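Local coordinates for uncharacterized protein (Nostoc punctiforme, PDB 2R3S) that probably transfers a methyl group from S-adenosylmethionine to an oxygen of an unidentified substrate, as a putative O-methyltransferase with a Rossmann-like domain, at residues A190-D196 with R216-G222; M148-A152 with H176-G180; F272-R278 with D299-E305. All coordinates share one frame; numbering follows the deposited sequence.

Contact 1 of 3, residues A190-D196 with R216-G222. With EDO (1,2-ethanediol), chain D.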
ATOM      1  N   ALA A 190       9.850 -11.841  41.983  1.00 48.77           N
ATOM      2  CA  ALA A 190      10.634 -11.143  40.986  1.00 45.61           C
ATOM      3  C   ALA A 190      10.479  -9.645  41.202  1.00 44.79           C
ATOM      4  O   ALA A 190       9.383  -9.159  41.476  1.00 44.03           O
ATOM      5  CB  ALA A 190      10.188 -11.544  39.588  1.00 45.02           C
ATOM      6  N   GLU A 191      11.588  -8.922  41.094  1.00 42.91           N
ATOM      7  CA  GLU A 191      11.578  -7.473  41.043  1.00 43.56           C
ATOM      8  C   GLU A 191      11.995  -7.072  39.637  1.00 41.63           C
ATOM      9  O   GLU A 191      13.019  -7.557  39.140  1.00 41.84           O
ATOM     10  CB  GLU A 191      12.556  -6.878  42.065  1.00 44.36           C
ATOM     11  CG  GLU A 191      12.202  -7.180  43.538  1.00 50.16           C
ATOM     12  CD  GLU A 191      11.062  -6.333  44.074  1.00 48.85           C
ATOM     13  OE1 GLU A 191      10.875  -5.192  43.598  1.00 43.44           O
ATOM     14  OE2 GLU A 191      10.351  -6.819  44.983  1.00 58.39           O
ATOM     15  N   ILE A 192      11.219  -6.176  39.021  1.00 39.16           N
ATOM     16  CA  ILE A 192      11.384  -5.788  37.622  1.00 36.10           C
ATOM     17  C   ILE A 192      11.900  -4.370  37.494  1.00 35.10           C
ATOM     18  O   ILE A 192      11.401  -3.442  38.134  1.00 37.11           O
ATOM     19  CB  ILE A 192      10.050  -5.859  36.828  1.00 35.07           C
ATOM     20  CG1 ILE A 192       9.277  -7.149  37.128  1.00 32.86           C
ATOM     21  CG2 ILE A 192      10.327  -5.719  35.360  1.00 35.30           C
ATOM     22  CD1 ILE A 192      10.025  -8.458  36.872  1.00 36.17           C
ATOM     23  N   PHE A 193      12.917  -4.204  36.670  1.00 34.74           N
ATOM     24  CA  PHE A 193      13.442  -2.894  36.368  1.00 35.29           C
ATOM     25  C   PHE A 193      13.276  -2.633  34.878  1.00 33.86           C
ATOM     26  O   PHE A 193      13.834  -3.361  34.034  1.00 36.38           O
ATOM     27  CB  PHE A 193      14.910  -2.791  36.795  1.00 37.16           C
ATOM     28  CG  PHE A 193      15.097  -2.895  38.267  1.00 37.07           C
ATOM     29  CD1 PHE A 193      14.999  -4.123  38.894  1.00 36.99           C
ATOM     30  CD2 PHE A 193      15.344  -1.773  39.025  1.00 36.19           C
ATOM     31  CE1 PHE A 193      15.142  -4.241  40.267  1.00 42.07           C
ATOM     32  CE2 PHE A 193      15.501  -1.877  40.379  1.00 38.71           C
ATOM     33  CZ  PHE A 193      15.401  -3.127  41.007  1.00 39.54           C
ATOM     34  N   GLY A 194      12.514  -1.594  34.565  1.00 32.68           N
ATOM     35  CA  GLY A 194      12.256  -1.206  33.193  1.00 31.92           C
ATOM     36  C   GLY A 194      13.072  -0.030  32.772  1.00 32.66           C
ATOM     37  O   GLY A 194      13.102   0.986  33.460  1.00 33.05           O
ATOM     38  N   VAL A 195      13.711  -0.148  31.614  1.00 32.22           N
ATOM     39  CA  VAL A 195      14.496   0.937  31.051  1.00 32.11           C
ATOM     40  C   VAL A 195      13.833   1.439  29.798  1.00 34.43           C
ATOM     41  O   VAL A 195      13.648   0.678  28.854  1.00 36.62           O
ATOM     42  CB  VAL A 195      15.941   0.456  30.689  1.00 30.72           C
ATOM     43  CG1 VAL A 195      16.754   1.585  30.075  1.00 25.24           C
ATOM     44  CG2 VAL A 195      16.658  -0.099  31.920  1.00 29.71           C
ATOM     45  N   ASP A 196      13.468   2.713  29.772  1.00 35.67           N
ATOM     46  CA  ASP A 196      13.015   3.361  28.528  1.00 35.53           C
ATOM     47  C   ASP A 196      13.053   4.868  28.722  1.00 34.85           C
ATOM     48  O   ASP A 196      13.448   5.348  29.785  1.00 38.54           O
ATOM     49  CB  ASP A 196      11.592   2.911  28.142  1.00 33.74           C
ATOM     50  CG  ASP A 196      11.393   2.798  26.628  1.00 33.18           C
ATOM     51  OD1 ASP A 196      11.781   3.736  25.897  1.00 32.15           O
ATOM     52  OD2 ASP A 196      10.826   1.781  26.166  1.00 29.64           O
ATOM     53  N   ARG A 216       6.496  -4.037  42.550  1.00 40.55           N
ATOM     54  CA  ARG A 216       7.659  -4.815  42.141  1.00 39.11           C
ATOM     55  C   ARG A 216       8.121  -4.376  40.779  1.00 37.83           C
ATOM     56  O   ARG A 216       8.859  -5.103  40.100  1.00 36.63           O
ATOM     57  CB  ARG A 216       7.312  -6.303  42.120  1.00 40.03           C
ATOM     58  CG  ARG A 216       6.750  -6.786  43.434  1.00 38.71           C
ATOM     59  CD  ARG A 216       6.744  -8.268  43.514  1.00 38.73           C
ATOM     60  NE  ARG A 216       5.545  -8.828  42.918  1.00 39.97           N
ATOM     61  CZ  ARG A 216       5.514  -9.707  41.923  1.00 41.44           C
ATOM     62  NH1 ARG A 216       6.629 -10.148  41.349  1.00 35.02           N
ATOM     63  NH2 ARG A 216       4.345 -10.150  41.496  1.00 35.67           N
ATOM     64  N   TYR A 217       7.679  -3.180  40.395  1.00 38.13           N
ATOM     65  CA  TYR A 217       8.012  -2.591  39.126  1.00 39.14           C
ATOM     66  C   TYR A 217       8.753  -1.285  39.342  1.00 39.26           C
ATOM     67  O   TYR A 217       8.199  -0.349  39.890  1.00 40.62           O
ATOM     68  CB  TYR A 217       6.753  -2.353  38.265  1.00 38.17           C
ATOM     69  CG  TYR A 217       7.151  -2.221  36.837  1.00 36.78           C
ATOM     70  CD1 TYR A 217       7.360  -3.351  36.055  1.00 36.95           C
ATOM     71  CD2 TYR A 217       7.444  -0.978  36.288  1.00 40.09           C
ATOM     72  CE1 TYR A 217       7.796  -3.242  34.747  1.00 31.42           C
ATOM     73  CE2 TYR A 217       7.884  -0.866  34.984  1.00 36.67           C
ATOM     74  CZ  TYR A 217       8.056  -1.999  34.222  1.00 32.33           C
ATOM     75  OH  TYR A 217       8.485  -1.893  32.925  1.00 36.31           O
ATOM     76  N   HIS A 218      10.001  -1.227  38.887  1.00 40.95           N
ATOM     77  CA  HIS A 218      10.872  -0.071  39.115  1.00 41.07           C
ATOM     78  C   HIS A 218      11.355   0.473  37.791  1.00 39.98           C
ATOM     79  O   HIS A 218      11.501  -0.273  36.856  1.00 40.58           O
ATOM     80  CB  HIS A 218      12.067  -0.503  39.992  1.00 41.72           C
ATOM     81  CG  HIS A 218      11.674  -1.382  41.136  1.00 44.71           C
ATOM     82  ND1 HIS A 218      10.985  -0.911  42.233  1.00 48.28           N
ATOM     83  CD2 HIS A 218      11.838  -2.711  41.335  1.00 45.79           C
ATOM     84  CE1 HIS A 218      10.753  -1.911  43.065  1.00 50.78           C
ATOM     85  NE2 HIS A 218      11.267  -3.013  42.547  1.00 47.27           N
ATOM     86  N   THR A 219      11.621   1.765  37.700  1.00 39.58           N
ATOM     87  CA  THR A 219      11.968   2.357  36.414  1.00 39.98           C
ATOM     88  C   THR A 219      13.343   3.025  36.444  1.00 39.48           C
ATOM     89  O   THR A 219      13.751   3.590  37.454  1.00 41.84           O
ATOM     90  CB  THR A 219      10.883   3.365  35.909  1.00 42.38           C
ATOM     91  OG1 THR A 219      10.876   4.542  36.727  1.00 43.77           O
ATOM     92  CG2 THR A 219       9.500   2.726  35.917  1.00 39.15           C
ATOM     93  N   ILE A 220      14.069   2.911  35.339  1.00 37.52           N
ATOM     94  CA  ILE A 220      15.341   3.580  35.148  1.00 33.98           C
ATOM     95  C   ILE A 220      15.126   4.349  33.871  1.00 34.68           C
ATOM     96  O   ILE A 220      15.194   3.771  32.786  1.00 36.66           O
ATOM     97  CB  ILE A 220      16.501   2.576  34.991  1.00 34.81           C
ATOM     98  CG1 ILE A 220      16.603   1.671  36.205  1.00 33.24           C
ATOM     99  CG2 ILE A 220      17.801   3.295  34.797  1.00 32.24           C
ATOM    100  CD1 ILE A 220      17.535   0.545  36.040  1.00 39.11           C
ATOM    101  N   ALA A 221      14.811   5.634  33.995  1.00 34.63           N
ATOM    102  CA  ALA A 221      14.472   6.462  32.846  1.00 36.19           C
ATOM    103  C   ALA A 221      15.739   6.908  32.118  1.00 38.61           C
ATOM    104  O   ALA A 221      16.747   7.225  32.754  1.00 40.80           O
ATOM    105  CB  ALA A 221      13.669   7.663  33.276  1.00 35.39           C
ATOM    106  N   GLY A 222      15.666   6.935  30.786  1.00 38.04           N
ATOM    107  CA  GLY A 222      16.772   7.352  29.932  1.00 36.70           C
ATOM    108  C   GLY A 222      17.124   6.346  28.846  1.00 34.47           C
ATOM    109  O   GLY A 222      16.416   5.371  28.629  1.00 33.57           O
TER
HETATM  110  C1  EDO D 336      15.997   3.644  24.664  1.00 36.13           C
HETATM  111  O1  EDO D 336      17.408   3.910  24.619  1.00 34.79           O
HETATM  112  C2  EDO D 336      15.428   4.083  26.005  1.00 34.31           C
HETATM  113  O2  EDO D 336      15.858   3.236  27.086  1.00 40.15           O
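Glu191 and His218 meet edge-on: OE1 of Glu191 accepts from NE2 of His218 at 2.5 Å, a very short bond as modelled, with carboxylate and imidazole nearly coplanar (23° apart). His218 carries CG beside its own backbone N (chi1 -43°), which brings CD2 over one face of the Phe193 ring, 3.6 Å from Phe193 CZ; the two rings are oblique to each other. Beyond this pair Val195 CG2 rests on Ile220 CB. On the other face of the sheet Ile192 CG2 lies 3.6 Å from Tyr217 CE1, and Tyr217 OH ends 3.8 Å from Gly194 CA, where any CB would collide with the hydroxyl. At the start of the pair Arg216 NH1 gives a proton to a lone pair of Ala190 O at 2.9 Å, in the carbonyl plane, while its NH2 holds Ala184 O. The backbones pair as a parallel ladder: Ile192 and Gly194 each bond through N and O to the facing strand, and Gly222 N continues it to Asp196 O. A 1,2-ethanediol, probably from the crystallisation liquor, binds Gly222 O through O2 at 2.7 Å; Asp196 OD2 accepts from Ser175 N. Tyr217 packs against Ala204 and Ala208 of helix 198-211, which links the two strands in a beta-alpha-beta crossover at the border of the Rossmann-like sheet of class I methyltransferases.

Contact 2 of 3, residues M148-A152 with H176-G180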
HETATM    1  N   MSE A 148       0.984  -7.765  22.033  1.00 35.66           N
HETATM    2  CA  MSE A 148       2.211  -8.189  22.730  1.00 35.96           C
HETATM    3  C   MSE A 148       1.886  -8.935  24.013  1.00 35.90           C
HETATM    4  O   MSE A 148       2.766  -9.542  24.630  1.00 36.31           O
HETATM    5  CB  MSE A 148       3.136  -7.002  23.029  1.00 35.06           C
HETATM    6  CG  MSE A 148       3.692  -6.300  21.817  1.00 37.84           C
HETATM    7 SE   MSE A 148       4.483  -7.469  20.419  0.75 44.23          SE
HETATM    8  CE  MSE A 148       4.549  -6.090  19.045  1.00 39.64           C
ATOM      9  N   ALA A 149       0.614  -8.924  24.390  1.00 37.87           N
ATOM     10  CA  ALA A 149       0.161  -9.576  25.616  1.00 37.03           C
ATOM     11  C   ALA A 149       0.447 -11.081  25.609  1.00 37.15           C
ATOM     12  O   ALA A 149       1.003 -11.621  26.562  1.00 37.05           O
ATOM     13  CB  ALA A 149      -1.317  -9.301  25.831  1.00 35.93           C
ATOM     14  N   ASN A 150       0.083 -11.751  24.522  1.00 38.90           N
ATOM     15  CA  ASN A 150       0.248 -13.197  24.430  1.00 37.43           C
ATOM     16  C   ASN A 150       1.729 -13.580  24.397  1.00 36.07           C
ATOM     17  O   ASN A 150       2.166 -14.434  25.171  1.00 34.99           O
ATOM     18  CB  ASN A 150      -0.507 -13.784  23.216  1.00 38.74           C
ATOM     19  CG  ASN A 150      -0.338 -15.304  23.106  1.00 42.80           C
ATOM     20  OD1 ASN A 150      -0.698 -16.033  24.032  1.00 49.43           O
ATOM     21  ND2 ASN A 150       0.245 -15.776  21.999  1.00 38.71           N
ATOM     22  N   PRO A 151       2.521 -12.947  23.516  1.00 33.44           N
ATOM     23  CA  PRO A 151       3.934 -13.319  23.543  1.00 34.34           C
ATOM     24  C   PRO A 151       4.606 -13.050  24.886  1.00 35.44           C
ATOM     25  O   PRO A 151       5.465 -13.811  25.264  1.00 34.22           O
ATOM     26  CB  PRO A 151       4.555 -12.468  22.452  1.00 35.24           C
ATOM     27  CG  PRO A 151       3.426 -11.957  21.638  1.00 33.60           C
ATOM     28  CD  PRO A 151       2.219 -11.951  22.484  1.00 34.85           C
ATOM     29  N   ALA A 152       4.201 -11.984  25.599  1.00 35.97           N
ATOM     30  CA  ALA A 152       4.728 -11.712  26.948  1.00 35.97           C
ATOM     31  C   ALA A 152       4.475 -12.887  27.901  1.00 37.22           C
ATOM     32  O   ALA A 152       5.373 -13.296  28.638  1.00 38.45           O
ATOM     33  CB  ALA A 152       4.160 -10.392  27.518  1.00 32.35           C
ATOM     34  N   HIS A 176       5.526  -0.656  26.481  1.00 29.29           N
ATOM     35  CA  HIS A 176       4.323  -0.983  27.268  1.00 28.70           C
ATOM     36  C   HIS A 176       4.569  -1.737  28.578  1.00 29.84           C
ATOM     37  O   HIS A 176       3.658  -1.861  29.420  1.00 29.60           O
ATOM     38  CB  HIS A 176       3.369  -1.818  26.405  1.00 29.95           C
ATOM     39  CG  HIS A 176       4.072  -2.857  25.599  1.00 28.10           C
ATOM     40  ND1 HIS A 176       4.495  -4.048  26.140  1.00 30.37           N
ATOM     41  CD2 HIS A 176       4.501  -2.852  24.315  1.00 30.22           C
ATOM     42  CE1 HIS A 176       5.143  -4.742  25.224  1.00 29.94           C
ATOM     43  NE2 HIS A 176       5.173  -4.031  24.110  1.00 26.35           N
ATOM     44  N   GLY A 177       5.763  -2.300  28.722  1.00 28.04           N
ATOM     45  CA  GLY A 177       6.152  -3.056  29.908  1.00 29.01           C
ATOM     46  C   GLY A 177       5.627  -4.471  30.070  1.00 29.23           C
ATOM     47  O   GLY A 177       5.916  -5.123  31.067  1.00 28.50           O
ATOM     48  N   LEU A 178       4.899  -4.987  29.090  1.00 30.69           N
ATOM     49  CA  LEU A 178       4.201  -6.269  29.282  1.00 30.69           C
ATOM     50  C   LEU A 178       5.154  -7.477  29.439  1.00 30.74           C
ATOM     51  O   LEU A 178       4.793  -8.459  30.090  1.00 32.29           O
ATOM     52  CB  LEU A 178       3.180  -6.546  28.161  1.00 28.40           C
ATOM     53  CG  LEU A 178       1.996  -5.577  28.003  1.00 29.08           C
ATOM     54  CD1 LEU A 178       0.961  -6.123  27.026  1.00 28.70           C
ATOM     55  CD2 LEU A 178       1.345  -5.245  29.346  1.00 22.51           C
ATOM     56  N   PHE A 179       6.340  -7.432  28.842  1.00 29.88           N
ATOM     57  CA  PHE A 179       7.278  -8.576  28.977  1.00 30.34           C
ATOM     58  C   PHE A 179       7.755  -8.766  30.415  1.00 28.28           C
ATOM     59  O   PHE A 179       7.556  -9.833  30.998  1.00 30.56           O
ATOM     60  CB  PHE A 179       8.424  -8.490  27.964  1.00 29.23           C
ATOM     61  CG  PHE A 179       7.955  -8.682  26.538  1.00 30.53           C
ATOM     62  CD1 PHE A 179       7.805  -9.966  26.013  1.00 34.79           C
ATOM     63  CD2 PHE A 179       7.590  -7.599  25.753  1.00 32.03           C
ATOM     64  CE1 PHE A 179       7.334 -10.165  24.716  1.00 30.89           C
ATOM     65  CE2 PHE A 179       7.119  -7.788  24.446  1.00 32.06           C
ATOM     66  CZ  PHE A 179       6.991  -9.066  23.932  1.00 28.09           C
ATOM     67  N   GLY A 180       8.324  -7.724  31.003  1.00 29.10           N
ATOM     68  CA  GLY A 180       8.705  -7.750  32.416  1.00 30.00           C
ATOM     69  C   GLY A 180       7.531  -7.924  33.353  1.00 31.97           C
ATOM     70  O   GLY A 180       7.637  -8.628  34.351  1.00 33.49           O
TER
HETATM   71  O   HOH W   1       7.647 -12.031  29.332  1.00 32.86           O
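The turn from strand 168-172 into helix 178-186 probably corresponds to the glycine-containing cofactor loop of class I methyltransferases, and here the first turn of helix 149-159 packs against it. His176 and Met148, the latter a selenomethionine, meet at about a right angle: CG of Met148 lies 3.5 Å from NE2 of His176, and CB of Met148 is 3.7 Å from CE1 of His176. The imidazole is held from within its own loop. With CG set between backbone N and carbonyl carbon (chi1 42°), the ring turns back over the helix start, and His176 ND1 accepts the amide proton of Leu178 at 3.1 Å, close to the ring plane and nearly straight (163°). Were the imidazole of His176 replaced by the methyl of an alanine, the Leu178 amide would probably be left without this acceptor and a gap would open beside Met148. Phe140 also touches both Met148 and His176. Farther along, Ala152 offers its methyl to one face of the Phe179 ring, a CH-pi contact with CB 4.3 Å from the ring centroid, while Pro151 comes up obliquely and Phe270 meets the ring from outside the pair. Leu178 sends CD1 to Ala149, 3.8 Å from its CA. The helices come close enough that Ala152 CB sits 3.3 Å from Leu178 O. Gly180 N is bonded to Asp171 OD2, tying the new helix to the preceding strand. One water joins the two backbones, donating to Ala152 O at 2.7 Å and to Phe179 O at 2.8 Å.

Contact 3 of 3, residues F272-R278 with D299-E305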
ATOM      1  N   PHE A 272      12.187  -9.872  15.316  1.00 34.86           N
ATOM      2  CA  PHE A 272      11.941 -10.438  13.996  1.00 36.75           C
ATOM      3  C   PHE A 272      13.240 -11.061  13.523  1.00 36.51           C
ATOM      4  O   PHE A 272      14.206 -10.336  13.248  1.00 36.08           O
ATOM      5  CB  PHE A 272      11.554  -9.346  12.986  1.00 37.75           C
ATOM      6  CG  PHE A 272      10.206  -8.765  13.214  1.00 37.80           C
ATOM      7  CD1 PHE A 272       9.073  -9.470  12.873  1.00 42.54           C
ATOM      8  CD2 PHE A 272      10.062  -7.512  13.776  1.00 40.48           C
ATOM      9  CE1 PHE A 272       7.810  -8.928  13.087  1.00 43.25           C
ATOM     10  CE2 PHE A 272       8.811  -6.978  13.996  1.00 42.92           C
ATOM     11  CZ  PHE A 272       7.683  -7.696  13.649  1.00 42.07           C
ATOM     12  N   ILE A 273      13.278 -12.387  13.457  1.00 34.28           N
ATOM     13  CA  ILE A 273      14.509 -13.078  13.074  1.00 36.74           C
ATOM     14  C   ILE A 273      14.242 -13.866  11.796  1.00 36.29           C
ATOM     15  O   ILE A 273      13.726 -14.975  11.837  1.00 38.70           O
ATOM     16  CB  ILE A 273      15.053 -14.001  14.205  1.00 36.24           C
ATOM     17  CG1 ILE A 273      15.131 -13.233  15.538  1.00 36.88           C
ATOM     18  CG2 ILE A 273      16.438 -14.506  13.828  1.00 34.88           C
ATOM     19  CD1 ILE A 273      15.349 -14.129  16.771  1.00 35.14           C
ATOM     20  N   PRO A 274      14.524 -13.262  10.650  1.00 35.84           N
ATOM     21  CA  PRO A 274      14.389 -13.991   9.400  1.00 35.19           C
ATOM     22  C   PRO A 274      15.336 -15.178   9.270  1.00 35.85           C
ATOM     23  O   PRO A 274      16.437 -15.175   9.863  1.00 34.56           O
ATOM     24  CB  PRO A 274      14.739 -12.949   8.344  1.00 36.90           C
ATOM     25  CG  PRO A 274      15.411 -11.870   9.058  1.00 38.10           C
ATOM     26  CD  PRO A 274      14.920 -11.869  10.440  1.00 35.76           C
ATOM     27  N   ASN A 275      14.913 -16.163   8.468  1.00 32.72           N
ATOM     28  CA  ASN A 275      15.813 -17.237   8.032  1.00 32.54           C
ATOM     29  C   ASN A 275      16.991 -16.659   7.285  1.00 33.50           C
ATOM     30  O   ASN A 275      16.964 -15.500   6.858  1.00 30.80           O
ATOM     31  CB  ASN A 275      15.076 -18.259   7.168  1.00 31.87           C
ATOM     32  CG  ASN A 275      13.941 -18.928   7.909  1.00 25.42           C
ATOM     33  OD1 ASN A 275      14.044 -19.175   9.107  1.00 24.29           O
ATOM     34  ND2 ASN A 275      12.822 -19.154   7.227  1.00 28.06           N
ATOM     35  N   SER A 276      18.031 -17.471   7.128  1.00 36.08           N
ATOM     36  CA  SER A 276      19.265 -17.045   6.465  1.00 35.32           C
ATOM     37  C   SER A 276      19.083 -16.564   5.026  1.00 32.19           C
ATOM     38  O   SER A 276      19.937 -15.851   4.496  1.00 31.11           O
ATOM     39  CB  SER A 276      20.268 -18.209   6.499  1.00 38.02           C
ATOM     40  OG  SER A 276      19.766 -19.347   5.802  1.00 46.98           O
ATOM     41  N   ASP A 277      17.985 -16.962   4.385  1.00 32.05           N
ATOM     42  CA  ASP A 277      17.657 -16.504   3.012  1.00 30.65           C
ATOM     43  C   ASP A 277      17.315 -15.008   2.960  1.00 30.55           C
ATOM     44  O   ASP A 277      17.405 -14.376   1.903  1.00 29.74           O
ATOM     45  CB  ASP A 277      16.559 -17.384   2.341  1.00 27.57           C
ATOM     46  CG  ASP A 277      15.254 -17.417   3.109  1.00 32.22           C
ATOM     47  OD1 ASP A 277      15.074 -16.654   4.068  1.00 31.96           O
ATOM     48  OD2 ASP A 277      14.373 -18.224   2.756  1.00 33.69           O
ATOM     49  N   ARG A 278      16.949 -14.467   4.124  1.00 30.64           N
ATOM     50  CA  ARG A 278      16.510 -13.073   4.313  1.00 30.48           C
ATOM     51  C   ARG A 278      15.243 -12.759   3.545  1.00 29.71           C
ATOM     52  O   ARG A 278      14.961 -11.587   3.315  1.00 27.95           O
ATOM     53  CB  ARG A 278      17.593 -12.054   3.951  1.00 30.48           C
ATOM     54  CG  ARG A 278      18.879 -12.172   4.746  1.00 32.79           C
ATOM     55  CD  ARG A 278      19.698 -10.896   4.591  1.00 39.77           C
ATOM     56  NE  ARG A 278      19.552 -10.063   5.768  1.00 39.96           N
ATOM     57  CZ  ARG A 278      20.346 -10.117   6.826  1.00 42.98           C
ATOM     58  NH1 ARG A 278      21.391 -10.937   6.843  1.00 48.40           N
ATOM     59  NH2 ARG A 278      20.106  -9.334   7.855  1.00 46.27           N
ATOM     60  N   ASP A 299      18.298  -3.189  11.195  1.00 28.32           N
ATOM     61  CA  ASP A 299      18.124  -4.321  10.270  1.00 28.86           C
ATOM     62  C   ASP A 299      17.306  -5.383  10.969  1.00 30.12           C
ATOM     63  O   ASP A 299      17.221  -5.393  12.200  1.00 25.75           O
ATOM     64  CB  ASP A 299      19.501  -4.894   9.902  1.00 31.25           C
ATOM     65  CG  ASP A 299      19.543  -5.612   8.538  1.00 36.42           C
ATOM     66  OD1 ASP A 299      18.507  -5.897   7.899  1.00 28.93           O
ATOM     67  OD2 ASP A 299      20.676  -5.880   8.121  1.00 38.70           O
ATOM     68  N   ALA A 300      16.699  -6.279  10.193  1.00 31.65           N
ATOM     69  CA  ALA A 300      16.102  -7.489  10.750  1.00 29.80           C
ATOM     70  C   ALA A 300      17.202  -8.549  10.664  1.00 34.12           C
ATOM     71  O   ALA A 300      17.504  -9.073   9.589  1.00 36.95           O
ATOM     72  CB  ALA A 300      14.856  -7.911   9.975  1.00 29.60           C
ATOM     73  N   TYR A 301      17.807  -8.846  11.806  1.00 31.65           N
ATOM     74  CA  TYR A 301      18.974  -9.690  11.876  1.00 31.10           C
ATOM     75  C   TYR A 301      18.615 -11.164  11.976  1.00 29.86           C
ATOM     76  O   TYR A 301      17.683 -11.549  12.676  1.00 29.74           O
ATOM     77  CB  TYR A 301      19.819  -9.290  13.083  1.00 30.30           C
ATOM     78  CG  TYR A 301      20.482  -7.943  12.952  1.00 31.61           C
ATOM     79  CD1 TYR A 301      21.477  -7.723  12.014  1.00 28.92           C
ATOM     80  CD2 TYR A 301      20.136  -6.891  13.786  1.00 29.67           C
ATOM     81  CE1 TYR A 301      22.086  -6.484  11.899  1.00 29.43           C
ATOM     82  CE2 TYR A 301      20.770  -5.677  13.700  1.00 25.63           C
ATOM     83  CZ  TYR A 301      21.725  -5.470  12.745  1.00 29.18           C
ATOM     84  OH  TYR A 301      22.328  -4.248  12.638  1.00 30.75           O
ATOM     85  N   THR A 302      19.385 -11.991  11.277  1.00 31.35           N
ATOM     86  CA  THR A 302      19.219 -13.460  11.323  1.00 32.48           C
ATOM     87  C   THR A 302      19.849 -14.037  12.594  1.00 34.85           C
ATOM     88  O   THR A 302      20.575 -13.327  13.296  1.00 35.75           O
ATOM     89  CB  THR A 302      19.881 -14.105  10.120  1.00 30.56           C
ATOM     90  OG1 THR A 302      21.281 -13.825  10.186  1.00 31.82           O
ATOM     91  CG2 THR A 302      19.292 -13.546   8.788  1.00 24.76           C
ATOM     92  N   PHE A 303      19.549 -15.303  12.910  1.00 36.16           N
ATOM     93  CA  PHE A 303      20.070 -15.943  14.119  1.00 37.11           C
ATOM     94  C   PHE A 303      21.585 -16.009  14.079  1.00 37.51           C
ATOM     95  O   PHE A 303      22.223 -15.623  15.022  1.00 38.49           O
ATOM     96  CB  PHE A 303      19.523 -17.345  14.330  1.00 38.25           C
ATOM     97  CG  PHE A 303      20.201 -18.075  15.455  1.00 43.09           C
ATOM     98  CD1 PHE A 303      20.050 -17.642  16.761  1.00 46.65           C
ATOM     99  CD2 PHE A 303      21.035 -19.152  15.210  1.00 44.32           C
ATOM    100  CE1 PHE A 303      20.690 -18.292  17.817  1.00 44.88           C
ATOM    101  CE2 PHE A 303      21.675 -19.808  16.255  1.00 50.17           C
ATOM    102  CZ  PHE A 303      21.499 -19.374  17.565  1.00 44.53           C
ATOM    103  N   ALA A 304      22.143 -16.500  12.980  1.00 37.23           N
ATOM    104  CA  ALA A 304      23.574 -16.465  12.760  1.00 36.82           C
ATOM    105  C   ALA A 304      24.186 -15.084  13.055  1.00 38.83           C
ATOM    106  O   ALA A 304      25.268 -15.005  13.622  1.00 39.80           O
ATOM    107  CB  ALA A 304      23.892 -16.881  11.313  1.00 36.81           C
ATOM    108  N   GLU A 305      23.516 -13.997  12.659  1.00 38.64           N
ATOM    109  CA  GLU A 305      24.045 -12.664  12.927  1.00 37.53           C
ATOM    110  C   GLU A 305      23.997 -12.341  14.414  1.00 37.70           C
ATOM    111  O   GLU A 305      24.952 -11.795  14.954  1.00 37.14           O
ATOM    112  CB  GLU A 305      23.305 -11.604  12.143  1.00 38.55           C
ATOM    113  CG  GLU A 305      23.752 -11.509  10.703  1.00 39.97           C
ATOM    114  CD  GLU A 305      22.871 -10.592   9.870  1.00 32.99           C
ATOM    115  OE1 GLU A 305      21.642 -10.585  10.058  1.00 38.77           O
ATOM    116  OE2 GLU A 305      23.397  -9.876   9.009  1.00 38.72           O
TER
HETATM  117  O   HOH W   2      16.064  -8.823  14.048  1.00 26.41           O
HETATM  118  O   HOH W   3      18.009 -16.969  11.018  1.00 25.08           O
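Arg278 reaches from the end of the type I turn Asn275-Arg278 to the carboxylate of Glu305. Its CB starts a chain that stays extended through CG and CD (chi2 -164°), then bends at chi3 (102°) to swing the guanidinium over Thr302. NE lies near the like charge of Arg57 of the second subunit. One guanidinium face is covered by CG2 of Thr302, 3.9 Å from Arg278 NH1. The tip forms a salt bridge with Glu305: Arg278 NH1 gives a weak bond to Glu305 OE2 at 3.1 Å, and Arg278 NH2 bonds to OE1 of Glu305 at 3.0 Å on its syn lone pair, the two flat groups being 72° apart. Arg278 NH2 also lies 3.5 Å from Asp299 OD2, an attraction of charge alone, completing an Arg278-Asp299-Glu305 network; Asp299 is also salt-bridged to Arg57 of the second subunit. Glu305 belongs to a capping box at the start of helix 303-312: its OE1 accepts from Thr302 N at 2.9 Å on the anti lone pair, and Glu305 N returns a weak bond to Thr302 OG1. Pro274 CD packs on Ala300 CB at 4.0 Å, and Ile273 CG2 touches Phe303 N, which a water links to Pro274 O.

In the fold
The three contacts follow one another along the chain within the methyltransferase domain. Contacts 1 and 2 adjoin, their centres about 14 Å apart: Ile192 CD1 packs on Gly180 O at 3.5 Å, and Tyr217 OH approaches Gly177 CA at 4.0 Å, so the start of helix 178-186 and its N-cap Gly177 pack against the strands of contact 1. Bound ethanediol, probably from the crystallisation liquor, lies about 5 Å from the side chain of His176, and one other than that at Gly222 about as far from Asp196, consistent with a pocket where relatives hold S-adenosylmethionine. Contact 3 touches neither, though its nearest atoms come within about 6 Å of contact 2; the centres are about 22 Å apart, and about 29 Å from contact 1. It alone is touched by the second subunit.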